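Local coordinates for hypothetical membrane protein (PDB 6JSA) that binds heme through the C-terminal domain of HtaA and probably passes it along in the heme uptake machinery of Corynebacteria, at residues I75-I83 with I95-G105; Y110-S121 with S133-Q144. All coordinates share one frame; numbering follows the deposited sequence. Where two conformers were deposited one is given.

Contact 1 of 2, residues I75-I83 with I95-G105; sequences ILDMQIANI and IADVVSSDMDG. With HEM (protoporphyrin IX containing Fe), chain B.
Ile75, just before strand 76-81, has the most surface buried in this contact, against the turn from Asp102 to Gly105, and it works with two branches. CG2, anti to the backbone N (CG1 at chi1 -70°), touches Met103 O at 3.4 Å, while CD1 rests against Gly105 CA at 3.8 Å. The side chain thus sits on a type I turn.

At the far end Asp97 is gripped through both carboxylate oxygens. Asn82 ND2 reaches Asp97 OD2 at 2.9 Å, nearly in its own amide plane but on the anti side of the carboxylate and 34° out of that plane; the two flat groups are turned 70° apart. The other oxygen, OD1, forms a salt bridge with Arg112, which probably favours the charged carboxylate. Between these ends Gln79 and Val99 form an antiparallel hydrogen-bonded pair, and Gln79 N meets Val99 O at 2.7 Å in an almost straight bond. On the opposite face Ile80 CG2 packs on Ala96 CB.

Near the turn water joins the strands: one molecule accepts from both Asp77 N and Ser101 N, whose direct bond to Asp77 O is weak. Leu76 CD1 lies 3.6 Å from heme C3C, and Met103 CG lies 3.3 Å from heme CHC. This is a beta hairpin whose open end, together with the turn that leads on to strand 107-111, lines part of the heme pocket.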
loop_
_atom_site.group_PDB
_atom_site.type_symbol
_atom_site.label_atom_id
_atom_site.label_comp_id
_atom_site.label_asym_id
_atom_site.label_seq_id
_atom_site.Cartn_x
_atom_site.Cartn_y
_atom_site.Cartn_z
ATOM N N ILE A 75 2.712 21.882 3.442
ATOM C CA ILE A 75 3.491 21.322 4.542
ATOM C C ILE A 75 3.368 19.805 4.557
ATOM O O ILE A 75 4.362 19.086 4.710
ATOM C CB ILE A 75 3.066 21.946 5.882
ATOM C CG1 ILE A 75 3.505 23.411 5.958
ATOM C CG2 ILE A 75 3.664 21.154 7.038
ATOM C CD1 ILE A 75 4.990 23.587 6.101
ATOM N N LEU A 76 2.144 19.300 4.413
ATOM C CA LEU A 76 1.916 17.872 4.239
ATOM C C LEU A 76 2.172 17.526 2.777
ATOM O O LEU A 76 1.556 18.103 1.874
ATOM C CB LEU A 76 0.492 17.504 4.651
ATOM C CG LEU A 76 0.150 16.019 4.819
ATOM C CD1 LEU A 76 -1.091 15.858 5.701
ATOM C CD2 LEU A 76 -0.062 15.319 3.476
ATOM N N ASP A 77 3.082 16.578 2.559
ATOM C CA ASP A 77 3.512 16.199 1.218
ATOM C C ASP A 77 4.008 14.760 1.353
ATOM O O ASP A 77 5.125 14.528 1.823
ATOM C CB ASP A 77 4.611 17.146 0.756
ATOM C CG ASP A 77 5.043 16.914 -0.683
ATOM O OD1 ASP A 77 4.848 15.800 -1.218
ATOM O OD2 ASP A 77 5.600 17.863 -1.272
ATOM N N MET A 78 3.162 13.808 0.964
ATOM C CA MET A 78 3.428 12.393 1.193
ATOM C C MET A 78 3.251 11.644 -0.114
ATOM O O MET A 78 2.170 11.676 -0.711
ATOM C CB MET A 78 2.495 11.821 2.261
ATOM C CG MET A 78 2.796 10.370 2.584
ATOM S SD MET A 78 1.685 9.740 3.855
ATOM C CE MET A 78 2.592 8.305 4.418
ATOM N N GLN A 79 4.304 10.965 -0.549
ATOM C CA GLN A 79 4.279 10.182 -1.772
ATOM C C GLN A 79 4.454 8.713 -1.428
ATOM O O GLN A 79 5.365 8.350 -0.676
ATOM C CB GLN A 79 5.402 10.623 -2.709
ATOM C CG GLN A 79 5.335 12.086 -3.109
ATOM C CD GLN A 79 6.502 12.482 -3.977
ATOM O OE1 GLN A 79 6.747 11.874 -5.020
ATOM N NE2 GLN A 79 7.241 13.495 -3.547
ATOM N N ILE A 80 3.586 7.877 -1.991
ATOM C CA ILE A 80 3.664 6.427 -1.858
ATOM C C ILE A 80 3.689 5.857 -3.272
ATOM O O ILE A 80 2.776 6.124 -4.066
ATOM C CB ILE A 80 2.470 5.864 -1.069
ATOM C CG1 ILE A 80 2.374 6.515 0.317
ATOM C CG2 ILE A 80 2.571 4.346 -0.958
ATOM C CD1 ILE A 80 1.158 6.100 1.108
ATOM N N ALA A 81 4.729 5.087 -3.597
ATOM C CA ALA A 81 4.889 4.604 -4.965
ATOM C C ALA A 81 5.331 3.147 -4.994
ATOM O O ALA A 81 5.948 2.637 -4.056
ATOM C CB ALA A 81 5.910 5.441 -5.737
ATOM N N ASN A 82 5.019 2.483 -6.110
ATOM C CA ASN A 82 5.539 1.143 -6.395
ATOM C C ASN A 82 5.224 0.152 -5.273
ATOM O O ASN A 82 6.115 -0.521 -4.730
ATOM C CB ASN A 82 7.038 1.201 -6.678
ATOM C CG ASN A 82 7.356 2.028 -7.883
ATOM O OD1 ASN A 82 6.772 1.825 -8.945
ATOM N ND2 ASN A 82 8.277 2.973 -7.736
ATOM N N ILE A 83 3.939 0.039 -4.934
ATOM C CA ILE A 83 3.573 -0.871 -3.852
ATOM C C ILE A 83 3.823 -2.314 -4.270
ATOM O O ILE A 83 3.772 -2.675 -5.458
ATOM C CB ILE A 83 2.140 -0.675 -3.325
ATOM C CG1 ILE A 83 1.105 -1.202 -4.313
ATOM C CG2 ILE A 83 1.888 0.769 -2.941
ATOM C CD1 ILE A 83 -0.236 -1.477 -3.643
ATOM N N ILE A 95 5.135 -3.268 0.947
ATOM C CA ILE A 95 6.352 -2.507 0.693
ATOM C C ILE A 95 6.036 -1.390 -0.296
ATOM O O ILE A 95 5.252 -1.583 -1.230
ATOM C CB ILE A 95 7.427 -3.459 0.128
ATOM C CG1 ILE A 95 7.754 -4.568 1.138
ATOM C CG2 ILE A 95 8.679 -2.711 -0.290
ATOM C CD1 ILE A 95 8.415 -5.785 0.511
ATOM N N ALA A 96 6.651 -0.223 -0.103
ATOM C CA ALA A 96 6.478 0.879 -1.040
ATOM C C ALA A 96 7.668 1.816 -0.923
ATOM O O ALA A 96 8.414 1.779 0.060
ATOM C CB ALA A 96 5.178 1.637 -0.773
ATOM N N ASP A 97 7.843 2.650 -1.947
ATOM C CA ASP A 97 8.769 3.774 -1.898
ATOM C C ASP A 97 8.021 4.965 -1.313
ATOM O O ASP A 97 6.949 5.330 -1.806
ATOM C CB ASP A 97 9.232 4.151 -3.306
ATOM C CG ASP A 97 9.843 2.985 -4.067
ATOM O OD1 ASP A 97 10.289 2.011 -3.424
ATOM O OD2 ASP A 97 9.883 3.057 -5.316
ATOM N N VAL A 98 8.563 5.564 -0.254
ATOM C CA VAL A 98 7.844 6.597 0.489
ATOM C C VAL A 98 8.729 7.816 0.703
ATOM O O VAL A 98 9.859 7.692 1.186
ATOM C CB VAL A 98 7.332 6.078 1.848
ATOM C CG1 VAL A 98 6.582 7.189 2.603
ATOM C CG2 VAL A 98 6.444 4.861 1.650
ATOM N N VAL A 99 8.191 8.994 0.376
ATOM C CA VAL A 99 8.787 10.286 0.716
ATOM C C VAL A 99 7.716 11.092 1.437
ATOM O O VAL A 99 6.583 11.179 0.957
ATOM C CB VAL A 99 9.252 11.051 -0.539
ATOM C CG1 VAL A 99 9.901 12.373 -0.149
ATOM C CG2 VAL A 99 10.185 10.191 -1.379
ATOM N N SER A 100 8.050 11.659 2.597
ATOM C CA SER A 100 7.027 12.384 3.339
ATOM C C SER A 100 7.660 13.516 4.127
ATOM O O SER A 100 8.841 13.474 4.466
ATOM C CB SER A 100 6.275 11.457 4.293
ATOM O OG SER A 100 5.047 12.019 4.675
ATOM N N SER A 101 6.843 14.517 4.443
ATOM C CA SER A 101 7.270 15.671 5.224
ATOM C C SER A 101 6.700 15.639 6.638
ATOM O O SER A 101 5.620 15.095 6.878
ATOM C CB SER A 101 6.831 16.966 4.544
ATOM O OG SER A 101 7.608 17.206 3.386
ATOM N N ASP A 102 7.435 16.243 7.574
ATOM C CA ASP A 102 6.964 16.443 8.939
ATOM C C ASP A 102 6.197 17.767 9.034
ATOM O O ASP A 102 5.996 18.464 8.037
ATOM C CB ASP A 102 8.126 16.321 9.930
ATOM C CG ASP A 102 9.167 17.429 9.783
ATOM O OD1 ASP A 102 8.891 18.471 9.147
ATOM O OD2 ASP A 102 10.284 17.252 10.319
ATOM N N MET A 103 5.771 18.129 10.251
ATOM C CA MET A 103 4.976 19.342 10.434
ATOM C C MET A 103 5.758 20.630 10.209
ATOM O O MET A 103 5.136 21.692 10.098
ATOM C CB MET A 103 4.275 19.367 11.797
ATOM C CG MET A 103 2.865 18.829 11.730
ATOM S SD MET A 103 1.763 19.198 13.109
ATOM C CE MET A 103 1.682 20.985 13.073
ATOM N N ASP A 104 7.088 20.574 10.151
ATOM C CA ASP A 104 7.894 21.721 9.753
ATOM C C ASP A 104 8.054 21.817 8.245
ATOM O O ASP A 104 8.709 22.746 7.759
ATOM C CB ASP A 104 9.273 21.661 10.413
ATOM C CG ASP A 104 9.272 22.238 11.808
ATOM O OD1 ASP A 104 9.011 23.453 11.945
ATOM O OD2 ASP A 104 9.515 21.474 12.765
ATOM N N GLY A 105 7.474 20.885 7.498
ATOM C CA GLY A 105 7.678 20.837 6.072
ATOM C C GLY A 105 8.972 20.189 5.650
ATOM O O GLY A 105 9.329 20.282 4.473
HETATM C CHA HEM B . -4.528 14.713 11.936
HETATM C CHB HEM B . -3.006 19.288 12.282
HETATM C CHC HEM B . 0.659 18.285 9.283
HETATM C CHD HEM B . -0.638 13.632 9.251
HETATM C C1A HEM B . -4.455 16.046 12.262
HETATM C C2A HEM B . -5.421 16.773 13.062
HETATM C C3A HEM B . -5.011 18.040 13.164
HETATM C C4A HEM B . -3.755 18.144 12.441
HETATM C CMA HEM B . -5.720 19.199 13.908
HETATM C CAA HEM B . -6.716 16.159 13.614
HETATM C CBA HEM B . -7.679 16.111 12.421
HETATM C CGA HEM B . -8.983 15.443 12.775
HETATM O O1A HEM B . -9.034 14.688 13.773
HETATM O O2A HEM B . -9.977 15.653 12.039
HETATM C C1B HEM B . -1.916 19.438 11.455
HETATM C C2B HEM B . -1.252 20.683 11.128
HETATM C C3B HEM B . -0.230 20.407 10.301
HETATM C C4B HEM B . -0.233 18.973 10.081
HETATM C CMB HEM B . -1.698 22.043 11.688
HETATM C CAB HEM B . 0.808 21.339 9.635
HETATM C CBB HEM B . 0.806 22.677 9.690
HETATM C C1C HEM B . 0.655 16.930 9.036
HETATM C C2C HEM B . 1.668 16.212 8.292
HETATM C C3C HEM B . 1.304 14.928 8.250
HETATM C C4C HEM B . 0.066 14.787 9.002
HETATM C CMC HEM B . 2.912 16.847 7.633
HETATM C CAC HEM B . 2.099 13.802 7.549
HETATM C CBC HEM B . 1.467 12.855 6.836
HETATM C C1D HEM B . -1.787 13.526 9.995
HETATM C C2D HEM B . -2.496 12.297 10.256
HETATM C C3D HEM B . -3.567 12.588 10.992
HETATM C C4D HEM B . -3.583 14.018 11.214
HETATM C CMD HEM B . -2.056 10.909 9.762
HETATM C CAD HEM B . -4.634 11.593 11.495
HETATM C CBD HEM B . -5.778 11.592 10.471
HETATM C CGD HEM B . -6.803 10.557 10.857
HETATM O O1D HEM B . -7.696 10.860 11.688
HETATM O O2D HEM B . -6.729 9.419 10.329
HETATM N NA HEM B . -3.444 16.912 11.895
HETATM N NB HEM B . -1.275 18.414 10.788
HETATM N NC HEM B . -0.309 16.028 9.462
HETATM N ND HEM B . -2.474 14.567 10.595
HETATM FE FE HEM B . -2.040 16.544 10.431
HETATM O O HOH W 1 6.610 19.768 2.673
HETATM O O HOH W 2 3.857 14.749 4.709
HETATM O O HOH W 3 7.845 15.253 1.357
#

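Contact 2 of 2, residues Y110-S121 with S133-Q144; sequences YGRTVVGTLNFS and SASVSLSQSGSQ
Ala134 CB sits over the centre of one face of the Phe120 ring, 3.7 Å from the centroid and 13° off the normal, a CH-pi contact; Ser133 O approaches the same ring obliquely. The Tyr110 ring has Ser141 O over one face, displaced toward the rim, and Gln144 OE1 in plane at its edge, 3.7 Å from Tyr110 CE2. Ring and amide planes stand 62° apart, and a water bridges Tyr110 OH and Gln144 OE1.

Beside Phe120, Leu118 CD2 lies alongside Val136 CG2 at 3.6 Å, both side chains pointing the same way, and Ile159 of strand 159-165 touches both. Leu118, Phe120, Ala134 and Val136 lie on one face of an antiparallel beta hairpin, strands 113-125 and 129-138. The other face carries Thr117, Asn119, Ser135 and Ser137, where a water donates to Thr117 O and Ser137 OG; Gln155 also binds that serine hydroxyl.

Where the second strand gives way to helix 140-145, Ser139 is the N-cap. Its OG, held between backbone N and carbonyl carbon (chi1 68°), accepts from Gly142 N and donates to Val114 O at 2.6 Å, so one hydroxyl both caps the helix and ties it to the strand. Ser139 N also donates to Val115 O. A classic bulge interrupts strand 113-125 here, with Val115 and Gly116 together opposite Leu94. At the second residue of the helix, Ser141 OG and Thr113 OG1 share a hydrogen bond of 2.8 Å.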
loop_
_atom_site.group_PDB
_atom_site.type_symbol
_atom_site.label_atom_id
_atom_site.label_comp_id
_atom_site.label_asym_id
_atom_site.label_seq_id
_atom_site.Cartn_x
_atom_site.Cartn_y
_atom_site.Cartn_z
ATOM N N TYR A 110 12.249 7.953 2.670
ATOM C CA TYR A 110 12.382 6.692 3.391
ATOM C C TYR A 110 12.876 5.569 2.500
ATOM O O TYR A 110 13.165 4.476 3.005
ATOM C CB TYR A 110 11.049 6.312 4.057
ATOM C CG TYR A 110 10.672 7.294 5.134
ATOM C CD1 TYR A 110 9.945 8.438 4.833
ATOM C CD2 TYR A 110 11.083 7.098 6.450
ATOM C CE1 TYR A 110 9.632 9.355 5.816
ATOM C CE2 TYR A 110 10.770 8.003 7.442
ATOM C CZ TYR A 110 10.047 9.134 7.118
ATOM O OH TYR A 110 9.740 10.052 8.093
ATOM N N GLY A 111 12.991 5.822 1.199
ATOM C CA GLY A 111 13.380 4.794 0.270
ATOM C C GLY A 111 12.291 3.738 0.144
ATOM O O GLY A 111 11.110 3.960 0.432
ATOM N N ARG A 112 12.721 2.559 -0.285
ATOM C CA ARG A 112 11.830 1.417 -0.377
ATOM C C ARG A 112 11.769 0.755 0.992
ATOM O O ARG A 112 12.799 0.329 1.527
ATOM C CB ARG A 112 12.330 0.440 -1.437
ATOM C CG ARG A 112 11.330 -0.642 -1.737
ATOM C CD ARG A 112 11.474 -1.185 -3.149
ATOM N NE ARG A 112 10.378 -2.101 -3.445
ATOM C CZ ARG A 112 9.160 -1.712 -3.817
ATOM N NH1 ARG A 112 8.880 -0.418 -3.954
ATOM N NH2 ARG A 112 8.214 -2.609 -4.038
ATOM N N THR A 113 10.572 0.688 1.570
ATOM C CA THR A 113 10.440 0.342 2.978
ATOM C C THR A 113 9.176 -0.479 3.196
ATOM O O THR A 113 8.207 -0.369 2.443
ATOM C CB THR A 113 10.397 1.619 3.834
ATOM O OG1 THR A 113 10.462 1.275 5.219
ATOM C CG2 THR A 113 9.119 2.421 3.571
ATOM N N VAL A 114 9.189 -1.301 4.241
ATOM C CA VAL A 114 7.958 -1.948 4.676
ATOM C C VAL A 114 7.072 -0.897 5.334
ATOM O O VAL A 114 7.446 -0.311 6.354
ATOM C CB VAL A 114 8.257 -3.116 5.626
ATOM C CG1 VAL A 114 6.964 -3.724 6.153
ATOM C CG2 VAL A 114 9.100 -4.160 4.915
ATOM N N VAL A 115 5.909 -0.638 4.735
ATOM C CA VAL A 115 4.937 0.306 5.289
ATOM C C VAL A 115 4.061 -0.365 6.338
ATOM O O VAL A 115 3.600 0.286 7.281
ATOM C CB VAL A 115 4.098 0.905 4.143
ATOM C CG1 VAL A 115 2.932 1.733 4.666
ATOM C CG2 VAL A 115 4.970 1.756 3.253
ATOM N N GLY A 116 3.805 -1.662 6.193
ATOM C CA GLY A 116 3.010 -2.382 7.165
ATOM C C GLY A 116 3.206 -3.873 7.058
ATOM O O GLY A 116 3.620 -4.397 6.019
ATOM N N THR A 117 2.921 -4.553 8.163
ATOM C CA THR A 117 2.917 -6.003 8.154
ATOM C C THR A 117 1.512 -6.506 7.868
ATOM O O THR A 117 0.511 -5.923 8.302
ATOM C CB THR A 117 3.446 -6.571 9.467
ATOM O OG1 THR A 117 2.754 -5.955 10.551
ATOM C CG2 THR A 117 4.939 -6.292 9.601
ATOM N N LEU A 118 1.445 -7.582 7.096
ATOM C CA LEU A 118 0.183 -8.130 6.628
ATOM C C LEU A 118 -0.170 -9.398 7.387
ATOM O O LEU A 118 0.672 -10.279 7.585
ATOM C CB LEU A 118 0.273 -8.483 5.145
ATOM C CG LEU A 118 0.606 -7.316 4.226
ATOM C CD1 LEU A 118 0.589 -7.768 2.776
ATOM C CD2 LEU A 118 -0.363 -6.166 4.441
ATOM N N ASN A 119 -1.436 -9.496 7.772
ATOM C CA ASN A 119 -2.010 -10.713 8.334
ATOM C C ASN A 119 -3.211 -11.051 7.462
ATOM O O ASN A 119 -4.213 -10.324 7.476
ATOM C CB ASN A 119 -2.425 -10.494 9.788
ATOM C CG ASN A 119 -3.060 -11.722 10.402
ATOM O OD1 ASN A 119 -2.855 -12.839 9.932
ATOM N ND2 ASN A 119 -3.837 -11.523 11.459
ATOM N N PHE A 120 -3.095 -12.119 6.671
ATOM C CA PHE A 120 -4.135 -12.453 5.708
ATOM C C PHE A 120 -5.305 -13.136 6.393
ATOM O O PHE A 120 -5.124 -14.122 7.109
ATOM C CB PHE A 120 -3.579 -13.335 4.590
ATOM C CG PHE A 120 -2.738 -12.576 3.612
ATOM C CD1 PHE A 120 -1.382 -12.378 3.848
ATOM C CD2 PHE A 120 -3.307 -12.015 2.476
ATOM C CE1 PHE A 120 -0.603 -11.641 2.968
ATOM C CE2 PHE A 120 -2.529 -11.281 1.582
ATOM C CZ PHE A 120 -1.172 -11.098 1.831
ATOM N N SER A 121 -6.504 -12.596 6.181
ATOM C CA SER A 121 -7.723 -13.283 6.586
ATOM C C SER A 121 -8.149 -14.303 5.539
ATOM O O SER A 121 -8.841 -15.276 5.862
ATOM C CB SER A 121 -8.836 -12.260 6.806
ATOM O OG SER A 121 -9.016 -11.456 5.652
ATOM N N SER A 133 -6.878 -11.143 1.079
ATOM C CA SER A 133 -7.177 -9.919 1.810
ATOM C C SER A 133 -6.415 -9.967 3.123
ATOM O O SER A 133 -6.358 -11.018 3.774
ATOM C CB SER A 133 -8.674 -9.807 2.118
ATOM O OG SER A 133 -9.444 -9.694 0.935
ATOM N N ALA A 134 -5.836 -8.835 3.517
ATOM C CA ALA A 134 -5.025 -8.783 4.725
ATOM C C ALA A 134 -5.243 -7.490 5.492
ATOM O O ALA A 134 -5.438 -6.424 4.899
ATOM C CB ALA A 134 -3.538 -8.898 4.392
ATOM N N SER A 135 -5.191 -7.589 6.817
ATOM C CA SER A 135 -5.041 -6.396 7.637
ATOM C C SER A 135 -3.616 -5.866 7.500
ATOM O O SER A 135 -2.672 -6.618 7.221
ATOM C CB SER A 135 -5.331 -6.714 9.107
ATOM O OG SER A 135 -4.379 -7.631 9.616
ATOM N N VAL A 136 -3.475 -4.554 7.689
ATOM C CA VAL A 136 -2.214 -3.839 7.507
ATOM C C VAL A 136 -1.877 -3.132 8.815
ATOM O O VAL A 136 -2.594 -2.217 9.237
ATOM C CB VAL A 136 -2.301 -2.826 6.352
ATOM C CG1 VAL A 136 -0.964 -2.132 6.168
ATOM C CG2 VAL A 136 -2.761 -3.504 5.052
ATOM N N SER A 137 -0.776 -3.537 9.442
ATOM C CA SER A 137 -0.332 -2.981 10.718
ATOM C C SER A 137 0.869 -2.086 10.465
ATOM O O SER A 137 1.902 -2.552 9.981
ATOM C CB SER A 137 0.064 -4.105 11.671
ATOM O OG SER A 137 -1.055 -4.898 12.005
ATOM N N LEU A 138 0.738 -0.811 10.814
ATOM C CA LEU A 138 1.718 0.195 10.431
ATOM C C LEU A 138 3.100 -0.100 11.014
ATOM O O LEU A 138 3.241 -0.423 12.197
ATOM C CB LEU A 138 1.229 1.554 10.921
ATOM C CG LEU A 138 2.012 2.796 10.518
ATOM C CD1 LEU A 138 1.969 2.983 9.012
ATOM C CD2 LEU A 138 1.430 4.000 11.233
ATOM N N SER A 139 4.127 0.050 10.177
ATOM C CA SER A 139 5.513 -0.149 10.573
ATOM C C SER A 139 6.076 1.093 11.266
ATOM O O SER A 139 5.452 2.157 11.313
ATOM C CB SER A 139 6.362 -0.422 9.336
ATOM O OG SER A 139 6.434 0.758 8.546
ATOM N N GLN A 140 7.298 0.947 11.790
ATOM C CA GLN A 140 8.004 2.086 12.371
ATOM C C GLN A 140 8.217 3.184 11.334
ATOM O O GLN A 140 7.909 4.355 11.575
ATOM C CB GLN A 140 9.347 1.621 12.941
ATOM C CG GLN A 140 9.243 0.544 14.010
ATOM C CD GLN A 140 8.873 1.101 15.365
ATOM O OE1 GLN A 140 8.991 2.301 15.605
ATOM N NE2 GLN A 140 8.420 0.233 16.260
ATOM N N SER A 141 8.749 2.818 10.164
ATOM C CA SER A 141 8.976 3.819 9.125
ATOM C C SER A 141 7.662 4.427 8.657
ATOM O O SER A 141 7.594 5.631 8.387
ATOM C CB SER A 141 9.735 3.205 7.950
ATOM O OG SER A 141 8.958 2.202 7.329
ATOM N N GLY A 142 6.604 3.617 8.570
ATOM C CA GLY A 142 5.310 4.158 8.194
ATOM C C GLY A 142 4.793 5.171 9.199
ATOM O O GLY A 142 4.262 6.219 8.824
ATOM N N SER A 143 4.949 4.878 10.492
ATOM C CA SER A 143 4.551 5.824 11.528
ATOM C C SER A 143 5.295 7.146 11.384
ATOM O O SER A 143 4.693 8.226 11.494
ATOM C CB SER A 143 4.816 5.194 12.893
ATOM O OG SER A 143 4.533 6.095 13.942
ATOM N N GLN A 144 6.605 7.086 11.135
ATOM C CA GLN A 144 7.367 8.310 10.915
ATOM C C GLN A 144 6.893 9.037 9.667
ATOM O O GLN A 144 6.830 10.267 9.645
ATOM C CB GLN A 144 8.854 7.991 10.799
ATOM C CG GLN A 144 9.445 7.412 12.065
ATOM C CD GLN A 144 10.891 7.011 11.888
ATOM O OE1 GLN A 144 11.590 7.533 11.016
ATOM N NE2 GLN A 144 11.350 6.073 12.708
HETATM O O HOH W 4 11.489 10.581 10.186
HETATM O O HOH W 5 -1.535 -6.840 10.086
#

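Strand 91-101 joins the two contacts: contact 1 pairs it with the preceding strand, and its other edge probably hydrogen-bonds to the first segment of contact 2, Val98 O to Tyr110 N at 2.8 Å and Ala96 O to Thr113 N. Each contact mixes buried and exposed residues, but the centre of contact 2 lies about 8 Å from the centre of the chain, that of contact 1 about 12 Å. Contact 1 ends at the heme, touching it through apolar side chains and the backbone of Ser101 and Asp102; contact 2 reaches the pocket less directly, through Leu138 against heme-binding Tyr150. The Asp97-Arg112 salt bridge runs between the contacts; contact 2 adds serine and threonine hydroxyls and a helix cap to an apolar face.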